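Local coordinates for protein GlcNAc-alpha-1,4-Gal-releasing endo-beta-galactosidase (Clostridium perfringens, PDB 1UPS) that probably hydrolyses O-glycosyl bonds as a calcium-binding family 16 endo-beta-galactosidase that releases GlcNAc-alpha-1,4-Gal from glycans, at residues Thr353-His358 and Val399-Asn404; Leu347-Gln352 and Phe381-Lys386. All blocks are in the same frame, centred on the assembly; numbering follows the deposited sequence.

Interaction 1 of 2, residues Thr353-His358 and Val399-Asn404; sequences TGYIEH and VLQYGN
Tyr-355 and Gln-401 face each other as a non-hydrogen-bonded pair of an isolated antiparallel beta bridge, in the C-terminal domain, which is consistent with a ricin-like beta-trefoil. The bridge links the turn leading into strand 357-359 to strand 401-403. Two backbone bonds flank the pair: Tyr-402 N to Gly-354 O at 3.2 Å, and Ile-356 N to Leu-400 O at 3.1 Å. Each acceptor also receives a water. One water donates to Gly-354 O and accepts from Gln-401 NE2, while Gln-401 OE1 is bonded to Ser-395 N; the other donates to both Leu-400 O and Ile-356 O. Before the bridge, Thr-353 OG1 accepts from Tyr-355 N, an ST turn that shapes the bend at Gly-354.

Apolar contacts lie on two sides. On one side of the bridge, Ile-356 lays CG1 against Leu-400 CG at 3.6 Å, and both residues also touch Ile-391. On the other side the Tyr-355 ring runs alongside Gln-401, with CE1 meeting Val-399 CG2 at 3.7 Å; its hydroxyl is hydrogen-bonded to Glu-397, and Lys-311 makes a cation-pi contact with the ring.

Tyr-402 adds a side-chain grip. With CG set between its backbone N and carbonyl carbon (chi1 70°), the ring reaches back along the turn, CE1 coming 3.3 Å from Gly-354 N, and OH accepts a weak bond from that same nitrogen at 3.1 Å.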
loop_
_atom_site.group_PDB
_atom_site.type_symbol
_atom_site.label_atom_id
_atom_site.label_comp_id
_atom_site.label_asym_id
_atom_site.label_seq_id
_atom_site.Cartn_x
_atom_site.Cartn_y
_atom_site.Cartn_z
ATOM N N THR A 353 3.566 24.609 -22.145
ATOM C CA THR A 353 4.384 24.846 -23.328
ATOM C C THR A 353 4.812 23.565 -24.056
ATOM O O THR A 353 5.473 23.634 -25.114
ATOM C CB THR A 353 5.660 25.603 -22.929
ATOM O OG1 THR A 353 6.509 24.734 -22.155
ATOM C CG2 THR A 353 5.342 26.767 -21.987
ATOM N N GLY A 354 4.455 22.418 -23.481
ATOM C CA GLY A 354 4.944 21.126 -23.934
ATOM C C GLY A 354 6.246 20.718 -23.252
ATOM O O GLY A 354 6.692 19.575 -23.404
ATOM N N TYR A 355 6.846 21.652 -22.509
ATOM C CA TYR A 355 8.110 21.410 -21.802
ATOM C C TYR A 355 7.978 21.646 -20.313
ATOM O O TYR A 355 7.195 22.504 -19.871
ATOM C CB TYR A 355 9.240 22.291 -22.379
ATOM C CG TYR A 355 9.509 22.000 -23.838
ATOM C CD1 TYR A 355 10.398 20.983 -24.220
ATOM C CD2 TYR A 355 8.850 22.719 -24.841
ATOM C CE1 TYR A 355 10.628 20.700 -25.577
ATOM C CE2 TYR A 355 9.064 22.447 -26.189
ATOM C CZ TYR A 355 9.953 21.436 -26.557
ATOM O OH TYR A 355 10.168 21.174 -27.902
ATOM N N ILE A 356 8.740 20.891 -19.524
ATOM C CA ILE A 356 8.779 21.118 -18.085
ATOM C C ILE A 356 9.432 22.476 -17.833
ATOM O O ILE A 356 10.501 22.769 -18.385
ATOM C CB ILE A 356 9.578 19.997 -17.356
ATOM C CG1 ILE A 356 8.945 18.622 -17.600
ATOM C CG2 ILE A 356 9.663 20.290 -15.845
ATOM C CD1 ILE A 356 7.542 18.459 -16.980
ATOM N N GLU A 357 8.788 23.291 -16.997
ATOM C CA GLU A 357 9.313 24.595 -16.597
ATOM C C GLU A 357 9.949 24.490 -15.213
ATOM O O GLU A 357 9.705 23.526 -14.490
ATOM C CB GLU A 357 8.169 25.630 -16.556
ATOM C CG GLU A 357 7.462 25.800 -17.893
ATOM C CD GLU A 357 6.242 26.697 -17.789
ATOM O OE1 GLU A 357 6.433 27.911 -17.545
ATOM O OE2 GLU A 357 5.108 26.181 -17.930
ATOM N N HIS A 358 10.761 25.475 -14.846
ATOM C CA HIS A 358 11.312 25.540 -13.490
ATOM C C HIS A 358 11.252 26.958 -12.926
ATOM O O HIS A 358 11.720 27.905 -13.561
ATOM C CB HIS A 358 12.757 25.011 -13.424
ATOM C CG HIS A 358 13.691 25.644 -14.411
ATOM N ND1 HIS A 358 14.458 26.746 -14.105
ATOM C CD2 HIS A 358 13.991 25.323 -15.696
ATOM C CE1 HIS A 358 15.183 27.086 -15.156
ATOM N NE2 HIS A 358 14.920 26.240 -16.136
ATOM N N VAL A 399 16.226 18.249 -23.835
ATOM C CA VAL A 399 15.483 18.972 -22.800
ATOM C C VAL A 399 14.271 18.156 -22.360
ATOM O O VAL A 399 13.853 17.235 -23.063
ATOM C CB VAL A 399 15.003 20.378 -23.284
ATOM C CG1 VAL A 399 16.201 21.317 -23.458
ATOM C CG2 VAL A 399 14.219 20.279 -24.594
ATOM N N LEU A 400 13.693 18.515 -21.216
ATOM C CA LEU A 400 12.632 17.721 -20.596
ATOM C C LEU A 400 11.245 18.116 -21.074
ATOM O O LEU A 400 10.886 19.302 -21.071
ATOM C CB LEU A 400 12.692 17.884 -19.078
ATOM C CG LEU A 400 11.978 16.864 -18.198
ATOM C CD1 LEU A 400 12.447 15.449 -18.489
ATOM C CD2 LEU A 400 12.213 17.210 -16.704
ATOM N N GLN A 401 10.466 17.114 -21.477
ATOM C CA GLN A 401 9.111 17.335 -22.004
ATOM C C GLN A 401 8.047 16.834 -21.034
ATOM O O GLN A 401 8.348 16.108 -20.088
ATOM C CB GLN A 401 8.927 16.583 -23.324
ATOM C CG GLN A 401 9.876 16.995 -24.459
ATOM C CD GLN A 401 9.818 16.021 -25.605
ATOM O OE1 GLN A 401 10.664 15.117 -25.705
ATOM N NE2 GLN A 401 8.801 16.168 -26.461
ATOM N N TYR A 402 6.794 17.223 -21.268
ATOM C CA TYR A 402 5.672 16.477 -20.700
ATOM C C TYR A 402 4.737 16.180 -21.876
ATOM O O TYR A 402 4.738 16.906 -22.884
ATOM C CB TYR A 402 4.929 17.240 -19.572
ATOM C CG TYR A 402 4.144 18.419 -20.099
ATOM C CD1 TYR A 402 4.711 19.696 -20.124
ATOM C CD2 TYR A 402 2.863 18.244 -20.645
ATOM C CE1 TYR A 402 4.001 20.783 -20.643
ATOM C CE2 TYR A 402 2.154 19.313 -21.175
ATOM C CZ TYR A 402 2.728 20.576 -21.162
ATOM O OH TYR A 402 2.024 21.616 -21.711
ATOM N N GLY A 403 3.957 15.119 -21.741
ATOM C CA GLY A 403 2.970 14.758 -22.745
ATOM C C GLY A 403 2.278 13.472 -22.339
ATOM O O GLY A 403 2.614 12.865 -21.318
ATOM N N ASN A 404 1.326 13.053 -23.162
ATOM C CA ASN A 404 0.624 11.799 -22.955
ATOM C C ASN A 404 1.341 10.704 -23.752
ATOM O O ASN A 404 1.275 10.667 -24.983
ATOM C CB ASN A 404 -0.856 11.952 -23.383
ATOM C CG ASN A 404 -1.698 10.740 -23.027
ATOM O OD1 ASN A 404 -1.165 9.698 -22.650
ATOM N ND2 ASN A 404 -3.034 10.873 -23.129
HETATM O O HOH W 1 6.605 18.056 -25.628
HETATM O O HOH W 2 12.225 21.464 -20.114
#

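Interaction 2 of 2, residues Leu347-Gln352 and Phe381-Lys386; sequences LNIENQ and FVNRWK
Gln-352 reaches across to Trp-385 and Lys-386 from the end of a type I beta turn, Ile-349 to Gln-352, which starts the connection between strands 346-348 and 357-359 in what is probably a beta-trefoil. The turn is closed by the Gln-352 N to Ile-349 O bond, and an Asx turn, Asn-348 OD1 accepting from Glu-350 N, overlaps its start.

From CB, which points toward the 381-386 segment, the Gln-352 chain runs out extended (chi2 -175°). CG meets Trp-385 CZ3 of the indole, 3.7 Å away. CD touches both Trp-385 CH2 and Lys-386 CE. At the tip the amide splits: NE2 comes 3.4 Å from Trp-385 CH2, whereas OE1 turns to Lys-386 CE at 3.5 Å. The amide plane is inclined 62° to the indole, so the two groups are far from stacked.

Carbonyls of the turn also border the indole, which touches Trp-366 and Ser-367 as well. Ile-349 O sits at the ring edge, in plane, 3.6 Å from Trp-385 CZ3, and Glu-350 O lies at a similar distance from that carbon.

Deeper in, Ile-349 CD1 sits over the flat face of the Asn-383 amide, 3.6 Å from CG. This amide is held on both arms: ND2 donates to Ser-367 O, and OD1 takes Lys-386 N on a lone pair as an Asx motif. Lys-386 then folds over the indole, its CE 3.6 Å above the plane of the Trp-385 ring.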
loop_
_atom_site.group_PDB
_atom_site.type_symbol
_atom_site.label_atom_id
_atom_site.label_comp_id
_atom_site.label_asym_id
_atom_site.label_seq_id
_atom_site.Cartn_x
_atom_site.Cartn_y
_atom_site.Cartn_z
ATOM N N LEU A 347 9.774 21.882 -10.452
ATOM C CA LEU A 347 9.349 21.494 -11.787
ATOM C C LEU A 347 7.838 21.644 -11.919
ATOM O O LEU A 347 7.094 21.159 -11.076
ATOM C CB LEU A 347 9.755 20.047 -12.059
ATOM C CG LEU A 347 11.269 19.818 -12.007
ATOM C CD1 LEU A 347 11.588 18.416 -12.575
ATOM C CD2 LEU A 347 12.018 20.917 -12.764
ATOM N N ASN A 348 7.395 22.316 -12.977
ATOM C CA ASN A 348 5.972 22.588 -13.156
ATOM C C ASN A 348 5.607 22.764 -14.611
ATOM O O ASN A 348 6.493 22.862 -15.458
ATOM C CB ASN A 348 5.555 23.828 -12.353
ATOM C CG ASN A 348 6.079 25.104 -12.953
ATOM O OD1 ASN A 348 5.374 25.772 -13.714
ATOM N ND2 ASN A 348 7.331 25.453 -12.628
ATOM N N ILE A 349 4.300 22.796 -14.893
ATOM C CA ILE A 349 3.802 22.974 -16.269
ATOM C C ILE A 349 2.740 24.084 -16.389
ATOM O O ILE A 349 1.855 24.022 -17.253
ATOM C CB ILE A 349 3.298 21.634 -16.894
ATOM C CG1 ILE A 349 2.027 21.115 -16.204
ATOM C CG2 ILE A 349 4.428 20.572 -16.896
ATOM C CD1 ILE A 349 1.344 19.938 -16.937
ATOM N N GLU A 350 2.861 25.106 -15.548
ATOM C CA GLU A 350 1.842 26.175 -15.479
ATOM C C GLU A 350 1.477 26.808 -16.829
ATOM O O GLU A 350 0.291 27.049 -17.109
ATOM C CB GLU A 350 2.258 27.262 -14.477
ATOM C CG GLU A 350 1.133 28.258 -14.141
ATOM C CD GLU A 350 0.056 27.689 -13.228
ATOM O OE1 GLU A 350 -0.956 28.398 -12.984
ATOM O OE2 GLU A 350 0.194 26.539 -12.744
ATOM N N ASN A 351 2.485 27.076 -17.663
ATOM C CA ASN A 351 2.243 27.743 -18.941
ATOM C C ASN A 351 1.926 26.799 -20.107
ATOM O O ASN A 351 1.662 27.262 -21.227
ATOM C CB ASN A 351 3.395 28.702 -19.285
ATOM C CG ASN A 351 3.432 29.924 -18.379
ATOM O OD1 ASN A 351 2.506 30.750 -18.388
ATOM N ND2 ASN A 351 4.509 30.058 -17.600
ATOM N N GLN A 352 1.951 25.490 -19.832
ATOM C CA GLN A 352 1.566 24.451 -20.797
ATOM C C GLN A 352 2.239 24.641 -22.162
ATOM O O GLN A 352 1.567 24.810 -23.200
ATOM C CB GLN A 352 0.037 24.379 -20.952
ATOM C CG GLN A 352 -0.712 23.991 -19.679
ATOM C CD GLN A 352 -2.205 23.817 -19.923
ATOM O OE1 GLN A 352 -2.640 22.756 -20.369
ATOM N NE2 GLN A 352 -2.985 24.870 -19.662
ATOM N N PHE A 381 6.355 10.050 -13.457
ATOM C CA PHE A 381 5.818 11.214 -12.778
ATOM C C PHE A 381 4.664 11.744 -13.609
ATOM O O PHE A 381 4.855 12.137 -14.765
ATOM C CB PHE A 381 6.887 12.291 -12.639
ATOM C CG PHE A 381 8.002 11.914 -11.723
ATOM C CD1 PHE A 381 9.231 11.504 -12.242
ATOM C CD2 PHE A 381 7.824 11.959 -10.347
ATOM C CE1 PHE A 381 10.274 11.158 -11.385
ATOM C CE2 PHE A 381 8.852 11.612 -9.496
ATOM C CZ PHE A 381 10.064 11.211 -10.008
ATOM N N VAL A 382 3.473 11.757 -13.009
ATOM C CA VAL A 382 2.242 12.111 -13.721
ATOM C C VAL A 382 1.630 13.357 -13.082
ATOM O O VAL A 382 1.466 13.413 -11.861
ATOM C CB VAL A 382 1.237 10.948 -13.699
ATOM C CG1 VAL A 382 -0.037 11.339 -14.399
ATOM C CG2 VAL A 382 1.842 9.686 -14.344
ATOM N N ASN A 383 1.339 14.373 -13.892
ATOM C CA ASN A 383 0.962 15.678 -13.331
ATOM C C ASN A 383 -0.388 15.636 -12.610
ATOM O O ASN A 383 -1.283 14.900 -13.023
ATOM C CB ASN A 383 0.951 16.733 -14.433
ATOM C CG ASN A 383 0.915 18.127 -13.886
ATOM O OD1 ASN A 383 -0.128 18.782 -13.904
ATOM N ND2 ASN A 383 2.050 18.594 -13.363
ATOM N N ARG A 384 -0.535 16.410 -11.527
ATOM C CA ARG A 384 -1.824 16.464 -10.826
ATOM C C ARG A 384 -2.840 17.326 -11.588
ATOM O O ARG A 384 -4.002 16.926 -11.779
ATOM C CB ARG A 384 -1.657 17.011 -9.405
ATOM C CG ARG A 384 -2.947 16.927 -8.574
ATOM C CD ARG A 384 -2.888 17.703 -7.288
ATOM N NE ARG A 384 -4.099 17.497 -6.487
ATOM C CZ ARG A 384 -4.216 17.831 -5.206
ATOM N NH1 ARG A 384 -3.210 18.420 -4.571
ATOM N NH2 ARG A 384 -5.359 17.596 -4.562
ATOM N N TRP A 385 -2.405 18.514 -12.006
ATOM C CA TRP A 385 -3.274 19.458 -12.717
ATOM C C TRP A 385 -3.764 18.849 -14.030
ATOM O O TRP A 385 -4.954 18.951 -14.376
ATOM C CB TRP A 385 -2.505 20.746 -12.993
ATOM C CG TRP A 385 -3.324 21.890 -13.552
ATOM C CD1 TRP A 385 -4.633 22.226 -13.240
ATOM C CD2 TRP A 385 -2.882 22.859 -14.498
ATOM N NE1 TRP A 385 -5.013 23.342 -13.951
ATOM C CE2 TRP A 385 -3.958 23.750 -14.733
ATOM C CE3 TRP A 385 -1.674 23.067 -15.188
ATOM C CZ2 TRP A 385 -3.858 24.825 -15.621
ATOM C CZ3 TRP A 385 -1.573 24.139 -16.059
ATOM C CH2 TRP A 385 -2.663 25.001 -16.276
ATOM N N LYS A 386 -2.843 18.200 -14.742
ATOM C CA LYS A 386 -3.154 17.568 -16.028
ATOM C C LYS A 386 -2.784 16.089 -15.994
ATOM O O LYS A 386 -1.710 15.698 -16.477
ATOM C CB LYS A 386 -2.413 18.280 -17.175
ATOM C CG LYS A 386 -2.688 19.790 -17.320
ATOM C CD LYS A 386 -4.117 20.093 -17.779
ATOM C CE LYS A 386 -4.422 21.587 -17.644
ATOM N NZ LYS A 386 -5.870 21.898 -17.844
#

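How the interactions relate
Interactions 1 and 2 use the two halves of one hairpin: residues 347-352 lead directly into 353-358, and the centres of the contacts lie about 8 Å apart. Strands 346-348 and 357-359 pair through Glu-357 N and Asn-348 O (2.8 Å), while Glu-357 OE2 probably accepts a bond from Asn-351 N, also at 2.8 Å, tying the second strand back to the turn. Tyr-402 is shared packing: its CD1 lies 3.4 Å from Ile-349 CG2. Ile-349 thus touches Tyr-402 through CG2 and Asn-383 through CG1 and CD1, so one side chain bridges the two contacts. Both contacts lie away from the calcium site of Glu-37, Asn-39, Gly-72 and Asp-272.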